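Local coordinates for protein terminal uridylyltransferase 1 (Trypanosoma brucei, PDB 5HZD) that adds uridines to the 3' ends of guide RNAs, ribosomal RNAs and some messenger RNAs in mitochondria and takes part in RNA editing, at residues 5-10 / 458-463; 14-19 / 23-28. All blocks are in the same frame, centred on the assembly; numbering follows the deposited sequence. Where two conformers were deposited one is given.

Interaction 1: residues 5-10 / 458-463; sequences LYSCDA and PTRYEL. With ZN (zinc ion), chain B.
R460 reaches S7 with the end of its guanidinium group. NH1 donates a hydrogen bond to S7 OG at 3.0 Å, with an N-H...O angle of 161°. S7 OG sits at the edge of the guanidinium, about 12° out of its plane. The serine carries OG between its backbone N and carbonyl carbon (chi1 68°), which points the hydroxyl at the arginine. NH1 also forms a salt bridge with E435, so the same nitrogen is held from two places. This is the close part of the contact. Within its own segment, P458 CD lies 3.5 Å above the R460 guanidinium plane, toward the rim.

The segment 5-10 belongs to the atypical C2H2 zinc finger. C8 binds the zinc ion through SG at 2.3 Å, together with C11, H25 and H30. The same sulfur accepts a hydrogen bond from A10 N at 3.3 Å. R460 thus grips the finger at the residue just before a zinc ligand.

The NH2 side is looser. C8 O is 3.5 Å from R460 NH2, placed obliquely to the guanidinium. D9 CB lies 3.6 Å from R460 NH2 and makes only packing contact. The D9 carboxylate is not paired with the arginine; its OD1 hydrogen-bonds to T482. A water lies 2.7 Å from S7 OG and accepts a weak hydrogen bond from R460 NH2 at 3.1 Å.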
ATOM      1  N   LEU A   5       3.711 -11.360  35.299  1.00 24.77           N
ATOM      2  CA  LEU A   5       2.276 -11.103  35.217  1.00 26.75           C
ATOM      3  C   LEU A   5       1.711 -11.200  33.803  1.00 22.82           C
ATOM      4  O   LEU A   5       2.340 -10.774  32.796  1.00 21.31           O
ATOM      5  CB  LEU A   5       1.956  -9.712  35.763  1.00 28.92           C
ATOM      6  CG  LEU A   5       2.202  -9.394  37.233  1.00 33.48           C
ATOM      7  CD1 LEU A   5       1.983  -7.912  37.456  1.00 36.21           C
ATOM      8  CD2 LEU A   5       1.272 -10.193  38.111  1.00 36.51           C
ATOM      9  N   TYR A   6       0.494 -11.744  33.731  1.00 20.37           N
ATOM     10  CA  TYR A   6      -0.273 -11.789  32.498  1.00 19.65           C
ATOM     11  C   TYR A   6      -1.631 -11.217  32.840  1.00 23.94           C
ATOM     12  O   TYR A   6      -2.162 -11.486  33.910  1.00 29.63           O
ATOM     13  CB  TYR A   6      -0.466 -13.236  32.014  1.00 21.30           C
ATOM     14  CG  TYR A   6       0.806 -13.968  31.661  1.00 19.19           C
ATOM     15  CD1 TYR A   6       1.509 -14.667  32.635  1.00 20.99           C
ATOM     16  CD2 TYR A   6       1.284 -13.990  30.356  1.00 23.59           C
ATOM     17  CE1 TYR A   6       2.664 -15.341  32.342  1.00 26.28           C
ATOM     18  CE2 TYR A   6       2.460 -14.678  30.050  1.00 25.59           C
ATOM     19  CZ  TYR A   6       3.134 -15.355  31.055  1.00 27.84           C
ATOM     20  OH  TYR A   6       4.290 -16.054  30.788  1.00 29.45           O
ATOM     21  N   SER A   7      -2.179 -10.395  31.954  1.00 19.82           N
ATOM     22  CA  SER A   7      -3.479  -9.812  32.236  1.00 20.61           C
ATOM     23  C   SER A   7      -4.408 -10.036  31.049  1.00 19.23           C
ATOM     24  O   SER A   7      -3.991 -10.051  29.885  1.00 18.61           O
ATOM     25  CB  SER A   7      -3.374  -8.316  32.560  1.00 19.97           C
ATOM     26  OG  SER A   7      -2.988  -7.552  31.426  1.00 19.90           O
ATOM     27  N   CYS A   8      -5.685 -10.218  31.385  1.00 19.65           N
ATOM     28  CA  CYS A   8      -6.755 -10.365  30.393  1.00 19.30           C
ATOM     29  C   CYS A   8      -7.046  -9.042  29.687  1.00 22.83           C
ATOM     30  O   CYS A   8      -6.948  -7.969  30.298  1.00 23.05           O
ATOM     31  CB  CYS A   8      -8.006 -10.880  31.099  1.00 21.63           C
ATOM     32  SG  CYS A   8      -9.282 -11.297  29.886  1.00 21.64           S
ATOM     33  N   ASP A   9      -7.374  -9.108  28.386  1.00 18.29           N
ATOM     34  CA  ASP A   9      -7.736  -7.918  27.607  1.00 19.72           C
ATOM     35  C   ASP A   9      -9.258  -7.732  27.488  1.00 22.29           C
ATOM     36  O   ASP A   9      -9.709  -6.821  26.796  1.00 25.93           O
ATOM     37  CB  ASP A   9      -7.118  -7.968  26.202  1.00 18.91           C
ATOM     38  CG  ASP A   9      -7.678  -9.098  25.354  1.00 20.83           C
ATOM     39  OD1 ASP A   9      -8.192 -10.083  25.947  1.00 19.54           O
ATOM     40  OD2 ASP A   9      -7.592  -8.989  24.106  1.00 20.10           O
ATOM     41  N   ALA A  10     -10.028  -8.582  28.157  1.00 22.11           N
ATOM     42  CA  ALA A  10     -11.493  -8.594  27.996  1.00 23.52           C
ATOM     43  C   ALA A  10     -12.227  -8.332  29.298  1.00 27.09           C
ATOM     44  O   ALA A  10     -13.446  -8.175  29.321  1.00 31.56           O
ATOM     45  CB  ALA A  10     -11.957  -9.920  27.403  1.00 23.48           C
ATOM     46  N   PRO A 458      -2.337  -2.104  27.619  1.00 30.84           N
ATOM     47  CA  PRO A 458      -0.881  -2.219  27.608  1.00 29.15           C
ATOM     48  C   PRO A 458      -0.368  -2.458  26.186  1.00 26.39           C
ATOM     49  O   PRO A 458      -1.126  -2.790  25.262  1.00 27.53           O
ATOM     50  CB  PRO A 458      -0.623  -3.466  28.469  1.00 31.98           C
ATOM     51  CG  PRO A 458      -1.942  -3.759  29.196  1.00 29.67           C
ATOM     52  CD  PRO A 458      -2.987  -3.276  28.230  1.00 30.62           C
ATOM     53  N   THR A 459       0.932  -2.276  26.001  1.00 21.65           N
ATOM     54  CA  THR A 459       1.552  -2.780  24.790  1.00 20.21           C
ATOM     55  C   THR A 459       1.578  -4.285  24.973  1.00 18.89           C
ATOM     56  O   THR A 459       2.133  -4.780  25.945  1.00 21.64           O
ATOM     57  CB  THR A 459       2.982  -2.251  24.703  1.00 23.35           C
ATOM     58  OG1 THR A 459       2.936  -0.824  24.542  1.00 25.30           O
ATOM     59  CG2 THR A 459       3.692  -2.876  23.532  1.00 23.40           C
ATOM     60  N   ARG A 460       0.963  -5.016  24.042  1.00 17.66           N
ATOM     61  CA  ARG A 460       0.797  -6.463  24.197  1.00 15.16           C
ATOM     62  C   ARG A 460       1.889  -7.169  23.403  1.00 14.78           C
ATOM     63  O   ARG A 460       2.342  -6.664  22.359  1.00 15.63           O
ATOM     64  CB  ARG A 460      -0.549  -6.914  23.632  1.00 14.97           C
ATOM     65  CG  ARG A 460      -1.750  -6.376  24.404  1.00 15.41           C
ATOM     66  CD  ARG A 460      -1.748  -6.903  25.814  1.00 16.07           C
ATOM     67  NE  ARG A 460      -3.008  -6.623  26.502  1.00 17.20           N
ATOM     68  CZ  ARG A 460      -3.269  -6.922  27.757  1.00 18.35           C
ATOM     69  NH1 ARG A 460      -2.363  -7.544  28.531  1.00 20.32           N
ATOM     70  NH2 ARG A 460      -4.446  -6.606  28.252  1.00 22.13           N
ATOM     71  N   TYR A 461       2.327  -8.311  23.939  1.00 15.26           N
ATOM     72  CA  TYR A 461       3.349  -9.135  23.298  1.00 14.77           C
ATOM     73  C   TYR A 461       2.855 -10.570  23.213  1.00 16.26           C
ATOM     74  O   TYR A 461       3.620 -11.524  23.374  1.00 18.90           O
ATOM     75  CB  TYR A 461       4.661  -9.088  24.098  1.00 15.16           C
ATOM     76  CG  TYR A 461       5.313  -7.717  24.154  1.00 15.22           C
ATOM     77  CD1 TYR A 461       5.568  -7.003  22.996  1.00 14.74           C
ATOM     78  CD2 TYR A 461       5.689  -7.152  25.370  1.00 16.13           C
ATOM     79  CE1 TYR A 461       6.172  -5.756  23.033  1.00 17.31           C
ATOM     80  CE2 TYR A 461       6.288  -5.893  25.421  1.00 17.63           C
ATOM     81  CZ  TYR A 461       6.541  -5.214  24.245  1.00 18.10           C
ATOM     82  OH  TYR A 461       7.135  -3.965  24.285  1.00 20.55           O
ATOM     83  N   GLU A 462       1.554 -10.728  22.971  1.00 14.68           N
ATOM     84  CA  GLU A 462       0.966 -12.040  22.779  1.00 14.68           C
ATOM     85  C   GLU A 462       1.328 -12.596  21.422  1.00 14.17           C
ATOM     86  O   GLU A 462       1.857 -13.720  21.310  1.00 15.19           O
ATOM     87  CB  GLU A 462      -0.553 -11.924  22.872  1.00 16.98           C
ATOM     88  CG  GLU A 462      -1.263 -13.235  23.043  1.00 21.55           C
ATOM     89  CD  GLU A 462      -1.021 -13.927  24.383  1.00 19.89           C
ATOM     90  OE1 GLU A 462      -0.934 -13.273  25.463  1.00 23.52           O
ATOM     91  OE2 GLU A 462      -0.928 -15.170  24.347  1.00 24.82           O
ATOM     92  N   LEU A 463       1.006 -11.828  20.389  1.00 13.99           N
ATOM     93  CA  LEU A 463       1.430 -12.163  19.036  1.00 13.29           C
ATOM     94  C   LEU A 463       2.435 -11.119  18.614  1.00 16.05           C
ATOM     95  O   LEU A 463       2.107  -9.917  18.590  1.00 14.91           O
ATOM     96  CB  LEU A 463       0.238 -12.110  18.078  1.00 13.02           C
ATOM     97  CG  LEU A 463      -1.010 -12.908  18.448  1.00 15.73           C
ATOM     98  CD1 LEU A 463      -1.971 -12.874  17.257  1.00 15.50           C
ATOM     99  CD2 LEU A 463      -0.632 -14.341  18.792  1.00 14.81           C
TER
HETATM  100 ZN    ZN B 701     -11.021 -11.737  31.329  1.00 23.46          ZN
HETATM  101  O   HOH W   1      -4.616  -5.360  31.137  1.00 38.89           O

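Interaction 2: residues 14-19 / 23-28; sequences AVFTTH and LAHAEE. With ZN (zinc ion), chain B.
Residues 14-19 run from a short strand, 15-16, through a turn into the first residue of helix 19-30. Residues 23-28 are the next part of that helix. H19 and L23 are one helical turn apart, with CA atoms 6.2 Å from each other. L23 N donates the helical hydrogen bond to H19 O at 2.9 Å. T18 is the N-cap, and its OG1 accepts a hydrogen bond from A21 N. At the other end of the contact the CA atoms of A14 and H25 are 8.3 Å apart.

The side chains meet at the H25 ring. A14 CB lies over one face of the imidazole in a CH-pi contact, 3.9 Å from the ring centroid. F16 comes in with its CZ end, 3.4 Å from H25 CB, and its CE1 lies over the same face of the imidazole as A14 CB. The two ring planes meet obliquely at 45°. H25 CG is anti to the backbone N (chi1 165°), and this sends the ring off the helix to the zinc ion, which NE2 binds at 2.1 Å. A14 and F16 thus both press on the same face of the zinc-binding imidazole. At the start of the helix L23 CG sits over a face of the H19 ring, 4.1 Å from its centroid. The polar partner of H19 is E462.

A two-stranded hairpin followed by a helix, with zinc between them, is the layout of a C2H2 finger, here of an atypical kind. F16 also touches A21 and L22 of the helix. Strand 15-16 pairs antiparallel with strand 6-7, and L23 and A26 rest on helix 481-497.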
ATOM      1  N   ALA A  14      -8.598  -9.529  35.750  1.00 31.13           N
ATOM      2  CA  ALA A  14      -8.027 -10.863  35.786  1.00 26.89           C
ATOM      3  C   ALA A  14      -6.534 -10.850  35.448  1.00 23.99           C
ATOM      4  O   ALA A  14      -6.137 -10.531  34.337  1.00 23.52           O
ATOM      5  CB  ALA A  14      -8.795 -11.810  34.856  1.00 29.00           C
ATOM      6  N   VAL A  15      -5.725 -11.158  36.465  1.00 26.41           N
ATOM      7  CA  VAL A  15      -4.285 -11.241  36.281  0.54 26.13           C
ATOM      8  C   VAL A  15      -3.771 -12.588  36.751  1.00 24.38           C
ATOM      9  O   VAL A  15      -4.270 -13.165  37.719  1.00 26.43           O
ATOM     10  CB  VAL A  15      -3.545 -10.113  37.013  0.54 26.51           C
ATOM     11  CG1 VAL A  15      -3.752  -8.791  36.277  0.54 26.17           C
ATOM     12  CG2 VAL A  15      -4.024 -10.023  38.441  0.54 26.41           C
ATOM     13  N   PHE A  16      -2.789 -13.109  36.033  1.00 22.22           N
ATOM     14  CA  PHE A  16      -2.297 -14.440  36.338  1.00 23.15           C
ATOM     15  C   PHE A  16      -0.791 -14.462  36.344  1.00 24.56           C
ATOM     16  O   PHE A  16      -0.145 -13.539  35.835  1.00 25.09           O
ATOM     17  CB  PHE A  16      -2.825 -15.400  35.274  1.00 24.95           C
ATOM     18  CG  PHE A  16      -4.322 -15.351  35.133  1.00 27.08           C
ATOM     19  CD1 PHE A  16      -4.915 -14.456  34.246  1.00 25.75           C
ATOM     20  CD2 PHE A  16      -5.130 -16.151  35.927  1.00 32.81           C
ATOM     21  CE1 PHE A  16      -6.315 -14.372  34.142  1.00 25.09           C
ATOM     22  CE2 PHE A  16      -6.520 -16.087  35.823  1.00 31.39           C
ATOM     23  CZ  PHE A  16      -7.108 -15.193  34.929  1.00 28.73           C
ATOM     24  N   THR A  17      -0.233 -15.534  36.890  1.00 26.75           N
ATOM     25  CA  THR A  17       1.213 -15.661  36.932  1.00 28.31           C
ATOM     26  C   THR A  17       1.749 -16.668  35.931  1.00 28.41           C
ATOM     27  O   THR A  17       2.955 -16.865  35.855  1.00 28.04           O
ATOM     28  CB  THR A  17       1.715 -16.000  38.351  1.00 25.54           C
ATOM     29  OG1 THR A  17       1.132 -17.243  38.786  1.00 27.41           O
ATOM     30  CG2 THR A  17       1.302 -14.894  39.331  1.00 30.92           C
ATOM     31  N   THR A  18       0.861 -17.301  35.161  1.00 25.82           N
ATOM     32  CA  THR A  18       1.273 -18.186  34.070  1.00 23.88           C
ATOM     33  C   THR A  18       0.471 -17.941  32.807  1.00 24.42           C
ATOM     34  O   THR A  18      -0.707 -17.544  32.861  1.00 24.57           O
ATOM     35  CB  THR A  18       1.133 -19.690  34.437  1.00 28.35           C
ATOM     36  OG1 THR A  18      -0.256 -20.044  34.544  1.00 29.63           O
ATOM     37  CG2 THR A  18       1.848 -20.003  35.751  1.00 32.89           C
ATOM     38  N   HIS A  19       1.110 -18.174  31.664  1.00 24.23           N
ATOM     39  CA  HIS A  19       0.421 -18.048  30.406  1.00 20.02           C
ATOM     40  C   HIS A  19      -0.717 -19.051  30.270  1.00 23.60           C
ATOM     41  O   HIS A  19      -1.768 -18.720  29.726  1.00 21.06           O
ATOM     42  CB  HIS A  19       1.403 -18.179  29.235  1.00 21.58           C
ATOM     43  CG  HIS A  19       0.823 -17.769  27.925  1.00 21.66           C
ATOM     44  ND1 HIS A  19       0.672 -18.648  26.872  1.00 29.47           N
ATOM     45  CD2 HIS A  19       0.327 -16.583  27.500  1.00 21.71           C
ATOM     46  CE1 HIS A  19       0.124 -18.015  25.851  1.00 28.35           C
ATOM     47  NE2 HIS A  19      -0.093 -16.759  26.203  1.00 27.48           N
ATOM     48  N   LEU A  23      -4.604 -18.255  29.224  1.00 20.68           N
ATOM     49  CA  LEU A  23      -5.297 -18.838  28.069  1.00 22.37           C
ATOM     50  C   LEU A  23      -6.554 -19.567  28.530  1.00 24.37           C
ATOM     51  O   LEU A  23      -7.619 -19.449  27.907  1.00 24.25           O
ATOM     52  CB  LEU A  23      -4.393 -19.826  27.332  1.00 23.71           C
ATOM     53  CG  LEU A  23      -3.283 -19.297  26.439  1.00 27.21           C
ATOM     54  CD1 LEU A  23      -2.516 -20.466  25.861  1.00 28.25           C
ATOM     55  CD2 LEU A  23      -3.852 -18.433  25.323  1.00 24.60           C
ATOM     56  N   ALA A  24      -6.430 -20.337  29.610  1.00 26.70           N
ATOM     57  CA  ALA A  24      -7.585 -21.017  30.190  1.00 25.40           C
ATOM     58  C   ALA A  24      -8.660 -20.030  30.603  1.00 26.81           C
ATOM     59  O   ALA A  24      -9.844 -20.280  30.399  1.00 26.40           O
ATOM     60  CB  ALA A  24      -7.183 -21.867  31.358  1.00 25.66           C
ATOM     61  N   HIS A  25      -8.255 -18.895  31.166  1.00 24.97           N
ATOM     62  CA  HIS A  25      -9.228 -17.886  31.555  1.00 27.51           C
ATOM     63  C   HIS A  25      -9.968 -17.361  30.324  1.00 26.96           C
ATOM     64  O   HIS A  25     -11.186 -17.150  30.353  1.00 24.62           O
ATOM     65  CB  HIS A  25      -8.540 -16.724  32.267  1.00 24.49           C
ATOM     66  CG  HIS A  25      -9.396 -15.501  32.372  1.00 21.43           C
ATOM     67  ND1 HIS A  25     -10.341 -15.344  33.366  1.00 22.68           N
ATOM     68  CD2 HIS A  25      -9.471 -14.399  31.595  1.00 24.92           C
ATOM     69  CE1 HIS A  25     -10.939 -14.177  33.211  1.00 22.29           C
ATOM     70  NE2 HIS A  25     -10.451 -13.601  32.129  1.00 21.46           N
ATOM     71  N   ALA A  26      -9.230 -17.142  29.250  1.00 23.33           N
ATOM     72  CA  ALA A  26      -9.833 -16.623  28.004  1.00 19.25           C
ATOM     73  C   ALA A  26     -10.933 -17.556  27.451  1.00 25.86           C
ATOM     74  O   ALA A  26     -12.028 -17.099  27.135  1.00 24.59           O
ATOM     75  CB  ALA A  26      -8.775 -16.331  26.968  1.00 18.71           C
ATOM     76  N   GLU A  27     -10.685 -18.862  27.372  1.00 28.26           N
ATOM     77  CA  GLU A  27     -11.719 -19.799  26.932  0.50 31.76           C
ATOM     78  C   GLU A  27     -12.867 -19.927  27.931  1.00 32.69           C
ATOM     79  O   GLU A  27     -14.047 -19.918  27.559  1.00 33.31           O
ATOM     80  CB  GLU A  27     -11.127 -21.183  26.675  0.50 32.32           C
ATOM     81  CG  GLU A  27     -12.188 -22.270  26.512  0.50 29.24           C
ATOM     82  CD  GLU A  27     -13.142 -22.011  25.352  0.50 29.96           C
ATOM     83  OE1 GLU A  27     -12.728 -21.404  24.342  0.50 24.25           O
ATOM     84  OE2 GLU A  27     -14.319 -22.411  25.454  0.50 33.02           O
ATOM     85  N   GLU A  28     -12.529 -20.053  29.210  1.00 26.44           N
ATOM     86  CA  GLU A  28     -13.561 -20.278  30.226  1.00 29.56           C
ATOM     87  C   GLU A  28     -14.488 -19.076  30.490  1.00 29.19           C
ATOM     88  O   GLU A  28     -15.687 -19.242  30.729  1.00 35.19           O
ATOM     89  CB  GLU A  28     -12.920 -20.787  31.525  1.00 36.64           C
ATOM     90  CG  GLU A  28     -12.158 -22.112  31.324  1.00 45.34           C
ATOM     91  CD  GLU A  28     -11.378 -22.553  32.560  1.00 53.89           C
ATOM     92  OE1 GLU A  28     -10.952 -23.730  32.604  1.00 55.41           O
ATOM     93  OE2 GLU A  28     -11.180 -21.726  33.482  1.00 55.95           O
TER
HETATM   94 ZN    ZN B 701     -11.021 -11.737  31.329  1.00 23.46          ZN

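In the fold
The chain starts with the zinc finger. After strand 6-7 the chain passes the C8 and C11 ligands and returns as antiparallel strand 15-16, and Y6 O meets F16 N between them. Interaction 2 then closes a short local loop by folding helix 19-30 back on strand 15-16. Interaction 1 closes a very long one, of 447 residues, which takes in the 5-stranded sheet and most of the helices. Interaction 2 lies wholly within that span. Interaction 1 joins the finger to the loop before helix 481-497. The two contacts meet at the zinc ion, through C8 and H25, and at the E462-H19 pair, which links residues 458-463 to the finger helix.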